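Local coordinates for protein sucrose 6(F)-phosphate phosphorylase (Thermoanaerobacterium thermosaccharolyticum DSM 571, PDB 6S9V) that is a phosphorylase of the alpha-amylase family, with a catalytic domain built on a TIM barrel, at residues Leu275-Leu280 with Lys328-Ile333; Glu258-Leu263 with Phe268-Phe273. All blocks are in the same frame, centred on the assembly; numbering follows the deposited sequence.

Contact 1. Residues Leu275-Leu280 with Lys328-Ile333; sequences LPFTVL and KEVVDI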
loop_
_atom_site.group_PDB
_atom_site.type_symbol
_atom_site.label_atom_id
_atom_site.label_comp_id
_atom_site.label_asym_id
_atom_site.label_seq_id
_atom_site.Cartn_x
_atom_site.Cartn_y
_atom_site.Cartn_z
ATOM N N LEU A 275 -5.555 2.846 10.599
ATOM C CA LEU A 275 -6.389 1.729 11.034
ATOM C C LEU A 275 -5.607 0.463 11.374
ATOM O O LEU A 275 -6.015 -0.239 12.315
ATOM C CB LEU A 275 -7.426 1.414 9.952
ATOM C CG LEU A 275 -8.557 0.464 10.335
ATOM C CD1 LEU A 275 -9.513 1.081 11.336
ATOM C CD2 LEU A 275 -9.298 0.011 9.079
ATOM N N PRO A 276 -4.548 0.079 10.652
ATOM C CA PRO A 276 -3.887 -1.205 10.986
ATOM C C PRO A 276 -3.412 -1.272 12.433
ATOM O O PRO A 276 -3.716 -2.242 13.143
ATOM C CB PRO A 276 -2.734 -1.280 9.971
ATOM C CG PRO A 276 -3.215 -0.433 8.802
ATOM C CD PRO A 276 -3.980 0.697 9.442
ATOM N N PHE A 277 -2.680 -0.256 12.894
ATOM C CA PHE A 277 -2.267 -0.212 14.295
ATOM C C PHE A 277 -3.466 -0.038 15.218
ATOM O O PHE A 277 -3.532 -0.660 16.285
ATOM C CB PHE A 277 -1.269 0.933 14.511
ATOM C CG PHE A 277 -0.749 1.030 15.927
ATOM C CD1 PHE A 277 -1.507 1.628 16.931
ATOM C CD2 PHE A 277 0.500 0.536 16.248
ATOM C CE1 PHE A 277 -1.024 1.704 18.240
ATOM C CE2 PHE A 277 0.991 0.609 17.545
ATOM C CZ PHE A 277 0.239 1.194 18.539
ATOM N N THR A 278 -4.418 0.820 14.835
ATOM C CA THR A 278 -5.567 1.086 15.695
ATOM C C THR A 278 -6.348 -0.189 15.987
ATOM O O THR A 278 -6.783 -0.415 17.123
ATOM C CB THR A 278 -6.464 2.144 15.037
ATOM O OG1 THR A 278 -5.733 3.370 14.924
ATOM C CG2 THR A 278 -7.725 2.383 15.856
ATOM N N VAL A 279 -6.523 -1.046 14.981
ATOM C CA VAL A 279 -7.243 -2.294 15.201
ATOM C C VAL A 279 -6.435 -3.233 16.088
ATOM O O VAL A 279 -6.986 -3.892 16.978
ATOM C CB VAL A 279 -7.614 -2.938 13.855
ATOM C CG1 VAL A 279 -8.092 -4.369 14.059
ATOM C CG2 VAL A 279 -8.707 -2.109 13.164
ATOM N N LEU A 280 -5.116 -3.291 15.890
ATOM C CA LEU A 280 -4.280 -4.113 16.770
ATOM C C LEU A 280 -4.440 -3.684 18.222
ATOM O O LEU A 280 -4.625 -4.517 19.119
ATOM C CB LEU A 280 -2.811 -4.011 16.364
ATOM C CG LEU A 280 -2.203 -5.058 15.436
ATOM C CD1 LEU A 280 -0.730 -4.718 15.251
ATOM C CD2 LEU A 280 -2.370 -6.474 15.972
ATOM N N LYS A 328 4.953 1.549 22.073
ATOM C CA LYS A 328 5.905 0.515 22.452
ATOM C C LYS A 328 5.206 -0.732 22.987
ATOM O O LYS A 328 5.676 -1.853 22.747
ATOM C CB LYS A 328 6.880 1.070 23.490
ATOM C CG LYS A 328 8.136 0.239 23.637
ATOM C CD LYS A 328 9.135 0.876 24.582
ATOM C CE LYS A 328 10.358 -0.012 24.750
ATOM N NZ LYS A 328 10.838 -0.041 26.160
ATOM N N GLU A 329 4.087 -0.569 23.699
ATOM C CA GLU A 329 3.339 -1.731 24.168
ATOM C C GLU A 329 2.983 -2.650 23.004
ATOM O O GLU A 329 3.261 -3.853 23.041
ATOM C CB GLU A 329 2.065 -1.292 24.902
ATOM C CG GLU A 329 1.256 -2.466 25.482
ATOM C CD GLU A 329 -0.249 -2.372 25.231
ATOM O OE1 GLU A 329 -0.703 -1.465 24.497
ATOM O OE2 GLU A 329 -0.989 -3.220 25.774
ATOM N N VAL A 330 2.342 -2.093 21.968
ATOM C CA VAL A 330 1.907 -2.888 20.823
ATOM C C VAL A 330 3.107 -3.418 20.045
ATOM O O VAL A 330 3.121 -4.578 19.622
ATOM C CB VAL A 330 0.976 -2.052 19.919
ATOM C CG1 VAL A 330 0.643 -2.801 18.642
ATOM C CG2 VAL A 330 -0.295 -1.681 20.669
ATOM N N VAL A 331 4.127 -2.581 19.841
ATOM C CA VAL A 331 5.320 -3.010 19.112
ATOM C C VAL A 331 5.972 -4.192 19.813
ATOM O O VAL A 331 6.280 -5.217 19.189
ATOM C CB VAL A 331 6.301 -1.833 18.966
ATOM C CG1 VAL A 331 7.692 -2.322 18.584
ATOM C CG2 VAL A 331 5.775 -0.844 17.931
ATOM N N ASP A 332 6.188 -4.063 21.120
ATOM C CA ASP A 332 6.847 -5.122 21.879
ATOM C C ASP A 332 6.038 -6.415 21.854
ATOM O O ASP A 332 6.609 -7.509 21.790
ATOM C CB ASP A 332 7.081 -4.660 23.315
ATOM C CG ASP A 332 8.216 -3.651 23.436
ATOM O OD1 ASP A 332 8.990 -3.481 22.470
ATOM O OD2 ASP A 332 8.322 -3.011 24.499
ATOM N N ILE A 333 4.707 -6.314 21.945
ATOM C CA ILE A 333 3.873 -7.513 21.870
ATOM C C ILE A 333 3.985 -8.156 20.494
ATOM O O ILE A 333 4.079 -9.383 20.377
ATOM C CB ILE A 333 2.410 -7.184 22.230
ATOM C CG1 ILE A 333 2.311 -6.872 23.732
ATOM C CG2 ILE A 333 1.473 -8.335 21.813
ATOM C CD1 ILE A 333 0.963 -6.330 24.154
#
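Val330 packs obliquely against the CE2 and CZ atoms of Phe277, and this is the tight part of a small helix-to-helix contact. Its CB lies 3.6 Å from Phe277 CE2. Both methyl branches take part: Val330 CG1 is 3.6 Å from Phe277 CE2, and Val330 CG2 is 3.6 Å from Phe277 CZ. The valine therefore straddles the CE2–CZ end of the ring. The two side chains come from opposite directions. Phe277 starts off to one side of the facing helix, and with CG anti to the backbone N (chi1 -178°) its ring spans the gap. Leu280 adds a looser touch, with its CD1 4.1 Å from Val330 CG1. The backbones stay apart; Leu280 CA and Val330 CA are 7.5 Å from each other. Ile322 also touches Phe277, while Tyr364, Ala367 and Leu368 pack on Leu280. Tyr281, the next residue of helix 275-285, also touches Val330 and Glu329. The other side of helix 324-336 is more open. Lys328 points away and is exposed, and Asp332 is partly exposed. Glu329 is also partly exposed, and its OE2 is hydrogen-bonded to Asn285 ND2 farther along the partner helix. The contact joins the helix after barrel strand 269-271 to helix 324-336. Between these two segments the chemistry is purely apolar, so their fit rests on side-chain shape and the burial of hydrocarbon.

Contact 2. Residues Glu258-Leu263 with Phe268-Phe273; sequences EVQYKL and FLIYDF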
loop_
_atom_site.group_PDB
_atom_site.type_symbol
_atom_site.label_atom_id
_atom_site.label_comp_id
_atom_site.label_asym_id
_atom_site.label_seq_id
_atom_site.Cartn_x
_atom_site.Cartn_y
_atom_site.Cartn_z
ATOM N N GLU A 258 -2.047 14.877 9.514
ATOM C CA GLU A 258 -2.457 16.138 8.895
ATOM C C GLU A 258 -2.150 16.161 7.400
ATOM O O GLU A 258 -2.893 16.771 6.621
ATOM C CB GLU A 258 -1.759 17.315 9.592
ATOM C CG GLU A 258 -2.161 17.526 11.058
ATOM C CD GLU A 258 -1.248 16.810 12.069
ATOM O OE1 GLU A 258 -0.514 15.855 11.700
ATOM O OE2 GLU A 258 -1.264 17.223 13.250
ATOM N N VAL A 259 -1.056 15.524 6.982
ATOM C CA VAL A 259 -0.711 15.474 5.563
ATOM C C VAL A 259 -1.708 14.613 4.803
ATOM O O VAL A 259 -2.243 15.015 3.762
ATOM C CB VAL A 259 0.728 14.954 5.389
ATOM C CG1 VAL A 259 0.996 14.592 3.935
ATOM C CG2 VAL A 259 1.723 15.984 5.909
ATOM N N GLN A 260 -1.974 13.415 5.318
ATOM C CA GLN A 260 -2.966 12.526 4.720
ATOM C C GLN A 260 -4.340 13.184 4.660
ATOM O O GLN A 260 -5.026 13.133 3.633
ATOM C CB GLN A 260 -3.033 11.233 5.531
ATOM C CG GLN A 260 -1.817 10.349 5.355
ATOM C CD GLN A 260 -2.014 9.364 4.229
ATOM O OE1 GLN A 260 -1.823 9.695 3.063
ATOM N NE2 GLN A 260 -2.434 8.152 4.568
ATOM N N TYR A 261 -4.765 13.805 5.758
ATOM C CA TYR A 261 -6.096 14.403 5.783
ATOM C C TYR A 261 -6.213 15.552 4.787
ATOM O O TYR A 261 -7.258 15.728 4.150
ATOM C CB TYR A 261 -6.434 14.877 7.189
ATOM C CG TYR A 261 -6.862 13.775 8.144
ATOM C CD1 TYR A 261 -6.410 12.461 8.000
ATOM C CD2 TYR A 261 -7.712 14.061 9.198
ATOM C CE1 TYR A 261 -6.811 11.461 8.898
ATOM C CE2 TYR A 261 -8.105 13.083 10.093
ATOM C CZ TYR A 261 -7.660 11.791 9.944
ATOM O OH TYR A 261 -8.091 10.846 10.857
ATOM N N LYS A 262 -5.155 16.349 4.637
ATOM C CA LYS A 262 -5.201 17.443 3.670
ATOM C C LYS A 262 -5.284 16.906 2.245
ATOM O O LYS A 262 -5.989 17.472 1.403
ATOM C CB LYS A 262 -3.982 18.343 3.855
ATOM C CG LYS A 262 -3.922 19.548 2.934
ATOM C CD LYS A 262 -2.825 20.496 3.410
ATOM C CE LYS A 262 -2.412 21.499 2.353
ATOM N NZ LYS A 262 -1.190 22.238 2.794
ATOM N N LEU A 263 -4.580 15.808 1.957
ATOM C CA LEU A 263 -4.697 15.171 0.649
ATOM C C LEU A 263 -6.138 14.766 0.363
ATOM O O LEU A 263 -6.686 15.078 -0.704
ATOM C CB LEU A 263 -3.773 13.952 0.590
ATOM C CG LEU A 263 -2.297 14.282 0.417
ATOM C CD1 LEU A 263 -1.452 13.024 0.632
ATOM C CD2 LEU A 263 -2.035 14.888 -0.938
ATOM N N PHE A 268 -7.830 13.854 -3.122
ATOM C CA PHE A 268 -6.963 12.740 -3.481
ATOM C C PHE A 268 -7.312 11.496 -2.671
ATOM O O PHE A 268 -7.565 11.578 -1.464
ATOM C CB PHE A 268 -5.485 13.095 -3.259
ATOM C CG PHE A 268 -4.986 14.192 -4.158
ATOM C CD1 PHE A 268 -4.547 13.912 -5.442
ATOM C CD2 PHE A 268 -4.949 15.499 -3.714
ATOM C CE1 PHE A 268 -4.091 14.923 -6.269
ATOM C CE2 PHE A 268 -4.494 16.513 -4.537
ATOM C CZ PHE A 268 -4.067 16.221 -5.817
ATOM N N LEU A 269 -7.321 10.347 -3.339
ATOM C CA LEU A 269 -7.460 9.071 -2.647
ATOM C C LEU A 269 -6.181 8.723 -1.891
ATOM O O LEU A 269 -5.074 8.901 -2.402
ATOM C CB LEU A 269 -7.790 7.953 -3.638
ATOM C CG LEU A 269 -9.135 8.067 -4.363
ATOM C CD1 LEU A 269 -9.209 7.134 -5.556
ATOM C CD2 LEU A 269 -10.253 7.745 -3.383
ATOM N N ILE A 270 -6.349 8.221 -0.669
ATOM C CA ILE A 270 -5.235 7.856 0.196
ATOM C C ILE A 270 -5.464 6.467 0.775
ATOM O O ILE A 270 -6.561 5.908 0.727
ATOM C CB ILE A 270 -5.024 8.864 1.349
ATOM C CG1 ILE A 270 -6.263 8.907 2.251
ATOM C CG2 ILE A 270 -4.699 10.250 0.794
ATOM C CD1 ILE A 270 -6.056 9.663 3.551
ATOM N N TYR A 271 -4.397 5.933 1.370
ATOM C CA TYR A 271 -4.473 4.712 2.150
ATOM C C TYR A 271 -4.743 5.042 3.611
ATOM O O TYR A 271 -4.195 6.002 4.158
ATOM C CB TYR A 271 -3.170 3.924 2.075
ATOM C CG TYR A 271 -2.950 3.166 0.798
ATOM C CD1 TYR A 271 -3.628 1.977 0.555
ATOM C CD2 TYR A 271 -2.044 3.616 -0.150
ATOM C CE1 TYR A 271 -3.417 1.264 -0.608
ATOM C CE2 TYR A 271 -1.829 2.915 -1.316
ATOM C CZ TYR A 271 -2.515 1.736 -1.539
ATOM O OH TYR A 271 -2.309 1.032 -2.697
ATOM N N ASP A 272 -5.542 4.207 4.256
ATOM C CA ASP A 272 -5.768 4.340 5.691
ATOM C C ASP A 272 -4.612 3.648 6.407
ATOM O O ASP A 272 -4.639 2.445 6.649
ATOM C CB ASP A 272 -7.114 3.746 6.084
ATOM C CG ASP A 272 -7.503 4.096 7.511
ATOM O OD1 ASP A 272 -6.590 4.345 8.323
ATOM O OD2 ASP A 272 -8.716 4.144 7.814
ATOM N N PHE A 273 -3.572 4.416 6.730
ATOM C CA PHE A 273 -2.402 3.876 7.419
ATOM C C PHE A 273 -2.498 3.985 8.937
ATOM O O PHE A 273 -1.540 3.623 9.636
ATOM C CB PHE A 273 -1.136 4.574 6.920
ATOM C CG PHE A 273 -0.686 4.124 5.534
ATOM C CD1 PHE A 273 -0.699 2.776 5.168
ATOM C CD2 PHE A 273 -0.260 5.057 4.604
ATOM C CE1 PHE A 273 -0.277 2.374 3.907
ATOM C CE2 PHE A 273 0.161 4.663 3.340
ATOM C CZ PHE A 273 0.152 3.326 2.987
HETATM O O HOH W 1 -1.593 7.424 1.634
HETATM O O HOH W 2 -3.098 7.433 7.308
#
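Gln260 reaches from helix 257-265 to strand 269-271, the last two elements of a beta-alpha-beta unit in the TIM barrel. Its NE2 gives a weak hydrogen bond to Tyr271 O, 2.8 Å long but bent to 119° at the hydrogen. Two waters strengthen the link. Water 1 donates to Gln260 OE1 and accepts from Tyr271 N; water 2 accepts from both Gln260 NE2 and Phe273 N. The buried amide is thus held at both its oxygen and its nitrogen. A bend in the glutamine chain (chi2 -91°) helps bring the amide to the strand backbone. Ile270 packs along the glutamine chain, with CD1 3.9 Å from Gln260 CB and CG2 by the amide oxygen. Leu263 CB lies 3.8 Å from Ile270 CG2. Farther out, Tyr232, Leu235 and Leu251 pack on Leu263. Ile270 and Asp272 bond to the backbone of Phe303 on the next barrel strand, and Leu269 bonds to Leu251 on the preceding one. His254 stacks on Phe273. At the other end, where the chain turns back toward the strand, Phe268 N bonds to Leu263 O at 2.9 Å; the same oxygen lies in the plane of the Phe268 ring at its edge, 3.5 Å from CD2.

Overall arrangement
Contacts 2 and 1 follow each other along the chain, their centres 20 Å apart. Both are buried, but contact 2 is nearer the middle of the molecule, about 12 Å from the chain centre against 18 Å for contact 1. Contact 2 ties a barrel strand to the helix before it; contact 1 joins the helix after that strand to another helix. They share no segment, yet Asp272 OD1 is hydrogen-bonded to Leu275 N, joining the two across the short link. Their chemistry differs with place. Contact 2 mixes apolar packing with a buried amide, two waters and backbone bonds, whereas contact 1 is wholly apolar and buries less surface.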